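PDB 7RAG: germination-specific N-acetylmuramoyl-L-alanine amidase, Autolysin, which probably hydrolyses the N-acetylmuramoyl-L-alanine amide bond of peptidoglycan as a zinc-dependent amidase, and is captured here in complex with the lipoprotein GerS. Local coordinates for residues Glu142-Arg145 with Asn151-Glu154; Glu182-Leu187 with Glu191-Lys196; Leu62-Arg67 with Lys94-Asn99. One frame throughout, in Å; residues are numbered along the deposited sequence.

Interaction 1: Glu142-Arg145 with Asn151-Glu154; sequences ELKR and NNRE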
# COMPACT_ATOMS: atom_id res chain seq x y z
N GLU B 142 -9.49 -17.23 -5.33
CA GLU B 142 -10.42 -16.11 -5.15
C GLU B 142 -11.85 -16.59 -4.91
O GLU B 142 -12.59 -15.96 -4.15
CB GLU B 142 -10.38 -15.17 -6.33
CG GLU B 142 -9.05 -14.53 -6.51
CD GLU B 142 -8.51 -13.96 -5.23
OE1 GLU B 142 -9.18 -13.09 -4.64
OE2 GLU B 142 -7.42 -14.41 -4.79
N LEU B 143 -12.27 -17.67 -5.55
CA LEU B 143 -13.61 -18.19 -5.31
C LEU B 143 -13.76 -18.59 -3.85
O LEU B 143 -14.77 -18.27 -3.20
CB LEU B 143 -13.92 -19.36 -6.23
CG LEU B 143 -14.10 -19.08 -7.73
CD1 LEU B 143 -14.21 -20.38 -8.52
CD2 LEU B 143 -15.32 -18.23 -7.98
N LYS B 144 -12.72 -19.24 -3.30
CA LYS B 144 -12.71 -19.56 -1.88
C LYS B 144 -12.75 -18.30 -1.02
O LYS B 144 -13.61 -18.17 -0.14
CB LYS B 144 -11.46 -20.38 -1.54
CG LYS B 144 -11.44 -20.92 -0.11
CD LYS B 144 -10.05 -21.44 0.29
CE LYS B 144 -9.99 -21.76 1.78
NZ LYS B 144 -8.59 -21.86 2.35
N ARG B 145 -11.84 -17.35 -1.25
CA ARG B 145 -11.69 -16.24 -0.32
C ARG B 145 -12.90 -15.32 -0.36
O ARG B 145 -13.35 -14.83 0.69
CB ARG B 145 -10.43 -15.43 -0.61
CG ARG B 145 -10.26 -14.21 0.29
CD ARG B 145 -9.11 -13.31 -0.18
NE ARG B 145 -9.30 -12.79 -1.54
CZ ARG B 145 -9.96 -11.67 -1.83
NH1 ARG B 145 -10.49 -10.93 -0.88
NH2 ARG B 145 -10.09 -11.27 -3.09
N ASN B 151 -15.18 -23.53 1.27
CA ASN B 151 -14.88 -24.36 0.11
C ASN B 151 -13.38 -24.70 0.07
O ASN B 151 -12.53 -23.81 -0.00
CB ASN B 151 -15.32 -23.64 -1.16
CG ASN B 151 -15.29 -24.54 -2.37
OD1 ASN B 151 -15.10 -25.74 -2.25
ND2 ASN B 151 -15.49 -23.95 -3.55
N ASN B 152 -13.06 -26.00 0.10
CA ASN B 152 -11.69 -26.46 0.02
C ASN B 152 -11.41 -27.24 -1.25
O ASN B 152 -10.42 -27.96 -1.33
CB ASN B 152 -11.33 -27.31 1.25
CG ASN B 152 -11.18 -26.48 2.52
OD1 ASN B 152 -10.59 -25.40 2.50
ND2 ASN B 152 -11.73 -26.97 3.63
N ARG B 153 -12.27 -27.11 -2.26
CA ARG B 153 -12.03 -27.78 -3.52
C ARG B 153 -10.71 -27.33 -4.14
O ARG B 153 -10.30 -26.17 -4.01
CB ARG B 153 -13.18 -27.51 -4.49
CG ARG B 153 -14.49 -28.16 -4.12
CD ARG B 153 -15.57 -27.68 -5.08
NE ARG B 153 -16.85 -28.34 -4.86
CZ ARG B 153 -17.14 -29.55 -5.32
NH1 ARG B 153 -16.23 -30.24 -6.00
NH2 ARG B 153 -18.32 -30.09 -5.08
N GLU B 154 -10.04 -28.26 -4.80
CA GLU B 154 -8.81 -27.99 -5.54
C GLU B 154 -9.11 -28.02 -7.03
O GLU B 154 -10.07 -28.67 -7.47
CB GLU B 154 -7.72 -29.01 -5.19
CG GLU B 154 -7.18 -28.87 -3.76
CD GLU B 154 -6.19 -27.71 -3.62
OE1 GLU B 154 -5.95 -27.01 -4.63
OE2 GLU B 154 -5.66 -27.50 -2.50
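The carbonyl oxygen of Asn151 and the carboxamide oxygen of Asn152 both point at the aliphatic chain of Lys144, so the flat groups of the loop meet this lysine through oxygen atoms. At the edge of another flat group, the guanidinium of Arg145, and in its plane, lies the carboxylate of Glu142: Arg145 NH2 reaches Glu142 OE1 at 2.6 Å in a salt bridge, and Arg145 NE adds a weaker bond to the same oxygen. Through NH1 the same charge has a second partner, a salt bridge with Asp85 of the lipoprotein chain.

Across the contact the closest approach is 3.1 Å, from Lys144 CG to Asn151 O. With CG anti to the backbone N (chi1 -172°) and the chain extended beyond it, Lys144 runs past that oxygen until CE comes within 3.8 Å of Asn152 OD1. No hydrogen bond joins the segments. Within the loop, Asn151 makes an Asx turn: its OD1 accepts from Arg153 N at 3.1 Å, the donor standing about 55° above the carbonyl plane. Its ND2 donates to Ala121 O, so both ends of this buried amide are used and its flip is fixed.

The example illustrates how a chain leaving a helix, here 130-147, can turn back to touch its last turns, chiefly at Lys144, before heading for edge strand 156-158. Leu143 packs on helix 191-211 and strand 171-178.

Interaction 2: Glu182-Leu187 with Glu191-Lys196; sequences EKECKL and ETYQEK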
# COMPACT_ATOMS: atom_id res chain seq x y z
N GLU B 182 -29.99 -27.32 -2.77
CA GLU B 182 -31.09 -26.35 -2.66
C GLU B 182 -30.60 -24.99 -2.18
O GLU B 182 -30.97 -23.95 -2.75
CB GLU B 182 -32.17 -26.88 -1.72
N LYS B 183 -29.78 -24.96 -1.13
CA LYS B 183 -29.26 -23.68 -0.64
C LYS B 183 -28.42 -23.00 -1.72
O LYS B 183 -28.59 -21.80 -2.00
CB LYS B 183 -28.45 -23.90 0.64
N GLU B 184 -27.52 -23.75 -2.35
CA GLU B 184 -26.69 -23.15 -3.39
C GLU B 184 -27.52 -22.72 -4.59
O GLU B 184 -27.25 -21.69 -5.19
CB GLU B 184 -25.58 -24.11 -3.83
CG GLU B 184 -24.27 -23.92 -3.07
CD GLU B 184 -23.04 -24.13 -3.95
OE1 GLU B 184 -23.06 -25.03 -4.83
OE2 GLU B 184 -22.05 -23.39 -3.75
N CYS B 185 -28.53 -23.51 -4.98
CA CYS B 185 -29.37 -23.10 -6.11
C CYS B 185 -30.04 -21.76 -5.82
O CYS B 185 -29.98 -20.83 -6.65
CB CYS B 185 -30.41 -24.18 -6.40
SG CYS B 185 -31.57 -23.76 -7.74
N LYS B 186 -30.64 -21.64 -4.63
CA LYS B 186 -31.25 -20.36 -4.24
C LYS B 186 -30.23 -19.23 -4.31
O LYS B 186 -30.54 -18.13 -4.78
CB LYS B 186 -31.85 -20.48 -2.84
N LEU B 187 -28.99 -19.48 -3.86
CA LEU B 187 -27.97 -18.44 -3.94
C LEU B 187 -27.66 -18.07 -5.39
O LEU B 187 -27.50 -16.88 -5.72
CB LEU B 187 -26.69 -18.90 -3.24
CG LEU B 187 -26.66 -18.87 -1.72
CD1 LEU B 187 -25.31 -19.36 -1.24
CD2 LEU B 187 -26.95 -17.46 -1.23
N GLU B 191 -29.00 -12.13 -8.00
CA GLU B 191 -28.15 -11.24 -8.77
C GLU B 191 -26.93 -10.78 -7.98
O GLU B 191 -25.85 -10.60 -8.55
CB GLU B 191 -28.96 -10.03 -9.26
CG GLU B 191 -28.16 -9.06 -10.13
CD GLU B 191 -29.03 -8.23 -11.06
OE1 GLU B 191 -30.27 -8.21 -10.85
OE2 GLU B 191 -28.48 -7.59 -12.00
N THR B 192 -27.07 -10.62 -6.66
CA THR B 192 -25.93 -10.17 -5.87
C THR B 192 -24.91 -11.27 -5.69
O THR B 192 -23.69 -11.02 -5.72
CB THR B 192 -26.41 -9.66 -4.51
OG1 THR B 192 -27.54 -8.81 -4.71
CG2 THR B 192 -25.30 -8.86 -3.86
N TYR B 193 -25.37 -12.51 -5.52
CA TYR B 193 -24.43 -13.61 -5.45
C TYR B 193 -23.72 -13.79 -6.78
O TYR B 193 -22.51 -14.05 -6.82
CB TYR B 193 -25.16 -14.89 -5.04
CG TYR B 193 -24.26 -16.02 -4.59
CD1 TYR B 193 -23.64 -15.99 -3.35
CD2 TYR B 193 -24.05 -17.13 -5.40
CE1 TYR B 193 -22.84 -17.02 -2.93
CE2 TYR B 193 -23.23 -18.17 -4.98
CZ TYR B 193 -22.63 -18.10 -3.75
OH TYR B 193 -21.82 -19.12 -3.33
N GLN B 194 -24.45 -13.64 -7.88
CA GLN B 194 -23.82 -13.72 -9.19
C GLN B 194 -22.74 -12.67 -9.34
O GLN B 194 -21.66 -12.95 -9.89
CB GLN B 194 -24.87 -13.57 -10.28
CG GLN B 194 -25.97 -14.62 -10.22
CD GLN B 194 -27.08 -14.34 -11.20
OE1 GLN B 194 -27.14 -13.25 -11.78
NE2 GLN B 194 -27.96 -15.31 -11.41
N GLU B 195 -22.98 -11.45 -8.85
CA GLU B 195 -21.96 -10.41 -8.93
C GLU B 195 -20.74 -10.75 -8.08
O GLU B 195 -19.60 -10.48 -8.47
CB GLU B 195 -22.53 -9.06 -8.53
CG GLU B 195 -23.57 -8.56 -9.50
CD GLU B 195 -24.20 -7.24 -9.07
OE1 GLU B 195 -23.87 -6.73 -7.97
OE2 GLU B 195 -25.03 -6.71 -9.84
N LYS B 196 -20.97 -11.34 -6.90
CA LYS B 196 -19.85 -11.78 -6.06
C LYS B 196 -18.96 -12.78 -6.80
O LYS B 196 -17.73 -12.67 -6.77
CB LYS B 196 -20.42 -12.38 -4.78
CG LYS B 196 -19.51 -12.38 -3.57
CD LYS B 196 -20.35 -12.33 -2.28
CE LYS B 196 -19.47 -12.25 -1.02
NZ LYS B 196 -20.27 -12.05 0.23
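Leu187 lies over one face of the Tyr193 ring, and two side-chain torsions explain how. Tyr193 has its CG anti to the backbone N (chi1 -165°), which swings the ring back toward the preceding helix; Leu187 keeps CG beside its own backbone N, with CD1 extended beyond. Its CB then sits almost centrally above the ring, 3.9 Å from the centroid and 10° off the normal, a CH-pi contact. CD1 continues over the same face toward the phenol end, 3.8 Å from Tyr193 CE1. At the base of the ring the backbone joins in, with Leu187 O 3.1 Å from Tyr193 CB.

Beyond the leucine, Glu184, whose first two torsions are both off the usual rotamers (chi1 -93°), brings OE2 no nearer than 4.3 Å to Tyr193 OH. Its carboxylate is held instead through OE1, which accepts from the backbone N of both Phe178 and Gly120.

The pair sits inside the corner between two consecutive helices: the short helix 182-188 ends just before helix 191-211 begins. Asp190 accepts from Tyr193 N and Gln194 NE2 donates to Leu188 O, tying this turn together. Tyr193 also packs on Val147 of helix 130-147, and Gln194 on helix 41-58.

Interaction 3: Leu62-Arg67 with Lys94-Asn99; sequences LVILTR and KEIISN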
# COMPACT_ATOMS: atom_id res chain seq x y z
N LEU B 62 -10.53 -6.17 -23.29
CA LEU B 62 -11.52 -6.36 -24.34
C LEU B 62 -12.10 -7.75 -24.20
O LEU B 62 -11.35 -8.71 -24.05
CB LEU B 62 -10.89 -6.21 -25.72
CG LEU B 62 -11.92 -6.04 -26.82
CD1 LEU B 62 -12.65 -4.70 -26.68
CD2 LEU B 62 -11.23 -6.13 -28.15
N VAL B 63 -13.43 -7.87 -24.25
CA VAL B 63 -14.09 -9.16 -24.08
C VAL B 63 -14.66 -9.62 -25.41
O VAL B 63 -15.29 -8.84 -26.13
CB VAL B 63 -15.18 -9.12 -23.00
CG1 VAL B 63 -15.96 -10.43 -22.98
CG2 VAL B 63 -14.57 -8.87 -21.63
N ILE B 64 -14.37 -10.87 -25.76
CA ILE B 64 -15.01 -11.62 -26.83
C ILE B 64 -16.01 -12.57 -26.18
O ILE B 64 -15.62 -13.41 -25.36
CB ILE B 64 -13.99 -12.43 -27.67
CG1 ILE B 64 -12.91 -11.55 -28.30
CG2 ILE B 64 -14.72 -13.26 -28.72
CD1 ILE B 64 -13.40 -10.57 -29.33
N LEU B 65 -17.27 -12.46 -26.55
CA LEU B 65 -18.30 -13.34 -26.02
C LEU B 65 -18.62 -14.42 -27.04
O LEU B 65 -18.63 -14.16 -28.25
CB LEU B 65 -19.56 -12.54 -25.69
CG LEU B 65 -19.45 -11.51 -24.56
CD1 LEU B 65 -20.68 -10.57 -24.55
CD2 LEU B 65 -19.26 -12.21 -23.21
N THR B 66 -18.86 -15.64 -26.58
CA THR B 66 -19.48 -16.60 -27.49
C THR B 66 -20.97 -16.32 -27.63
O THR B 66 -21.54 -16.48 -28.71
CB THR B 66 -19.26 -18.05 -27.04
OG1 THR B 66 -19.74 -18.20 -25.70
CG2 THR B 66 -17.81 -18.42 -27.13
N ARG B 67 -21.62 -15.89 -26.55
CA ARG B 67 -23.02 -15.53 -26.63
C ARG B 67 -23.28 -14.36 -25.71
O ARG B 67 -22.72 -14.25 -24.62
CB ARG B 67 -23.95 -16.70 -26.27
CG ARG B 67 -23.68 -17.29 -24.91
CD ARG B 67 -24.59 -18.47 -24.64
NE ARG B 67 -25.75 -18.03 -23.90
CZ ARG B 67 -26.11 -18.44 -22.69
NH1 ARG B 67 -25.40 -19.35 -22.03
NH2 ARG B 67 -27.20 -17.93 -22.16
N LYS B 94 -15.68 -23.10 -30.78
CA LYS B 94 -14.27 -23.41 -31.00
C LYS B 94 -13.67 -22.48 -32.05
O LYS B 94 -12.51 -22.07 -31.91
CB LYS B 94 -14.09 -24.87 -31.43
CG LYS B 94 -12.67 -25.36 -31.25
CD LYS B 94 -12.34 -25.45 -29.76
CE LYS B 94 -10.90 -25.82 -29.52
NZ LYS B 94 -10.65 -26.03 -28.08
N GLU B 95 -14.42 -22.17 -33.11
CA GLU B 95 -13.87 -21.29 -34.15
C GLU B 95 -13.69 -19.87 -33.62
O GLU B 95 -12.73 -19.18 -34.00
CB GLU B 95 -14.75 -21.30 -35.39
N ILE B 96 -14.60 -19.43 -32.76
CA ILE B 96 -14.42 -18.13 -32.12
C ILE B 96 -13.13 -18.11 -31.33
O ILE B 96 -12.38 -17.12 -31.36
CB ILE B 96 -15.64 -17.78 -31.26
CG1 ILE B 96 -16.85 -17.56 -32.16
CG2 ILE B 96 -15.36 -16.56 -30.39
CD1 ILE B 96 -18.11 -17.36 -31.41
N ILE B 97 -12.82 -19.21 -30.63
CA ILE B 97 -11.55 -19.29 -29.91
C ILE B 97 -10.38 -19.26 -30.89
O ILE B 97 -9.39 -18.54 -30.69
CB ILE B 97 -11.49 -20.54 -29.02
CG1 ILE B 97 -12.61 -20.54 -27.99
CG2 ILE B 97 -10.15 -20.62 -28.29
CD1 ILE B 97 -12.62 -21.80 -27.14
N SER B 98 -10.48 -20.05 -31.97
CA SER B 98 -9.35 -20.18 -32.88
C SER B 98 -9.03 -18.87 -33.59
O SER B 98 -7.86 -18.53 -33.77
CB SER B 98 -9.64 -21.26 -33.91
OG SER B 98 -9.58 -22.53 -33.29
N ASN B 99 -10.05 -18.14 -34.03
CA ASN B 99 -9.85 -17.01 -34.92
C ASN B 99 -9.72 -15.67 -34.20
O ASN B 99 -9.56 -14.63 -34.85
CB ASN B 99 -10.99 -16.97 -35.94
CG ASN B 99 -11.16 -18.29 -36.68
OD1 ASN B 99 -10.25 -18.77 -37.38
ND2 ASN B 99 -12.34 -18.90 -36.53
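Ile96 is the residue through which helix 82-99 meets the strand, and its contacts across to Ile64 and Thr66 are entirely apolar. The closest is methyl to methyl, Ile64 CG2 to Ile96 CG2 at 3.8 Å. In both isoleucines CG2 is anti to the backbone N, and the two branches meet end on while the side chains as a whole run at a slant. The other branch of Ile96, extended through CG1 (chi2 174°), carries CD1 to Thr66, where it lies 4.2 Å from CA and 4.4 Å from the CG2 methyl. Ile96 thus straddles the end of the strand, one branch against each residue.

Polar bonds lie to the sides of this patch, and none of them spans the two segments. The threonine divides its roles: CA and the flank of its methyl lie beside Ile96 CD1, whereas OG1 is hydrogen-bonded to Asp22 OD1. On the helix, Ser98 N donates to Lys94 O at 2.9 Å, and Ser98 OG makes a weak additional bond to that oxygen. Lys94 turns to the far side, where its NZ donates to the carbonyl oxygens of Tyr162 and Lys165 and forms a cation-pi contact with the Tyr162 ring.

As an instance of helix-on-sheet packing, the contact lays one face of the sheet margin against helix 82-99. Strand 62-65 pairs in parallel with strand 18-23 and is outermost within this chain; Leu65 O accepts a hydrogen bond from Asn36 of a lipoprotein chain, and Val63 and Leu65 turn to helix 41-58 instead.

How the interactions relate
Along the chain interaction 3 comes first, then interaction 1, then interaction 2, each closing before the next opens. Interactions 1 and 2 are neighbours, their centres 16 Å apart and nearest atoms about 6 Å apart, with helices 130-147 and 191-211 packed together. Interaction 3 lies across the chain's centre from both, its centre 27 Å from each of theirs. Interactions 3 and 1 thus lie toward the two outermost strands of one mixed sheet, 62-65 and 156-158, whose inner strand 104-111 carries His109 of the zinc site, while interaction 2 joins the helices that follow strand 171-178. All three have residues touching lipoprotein chains, consistent with GerS contacting the amidase over separated surfaces.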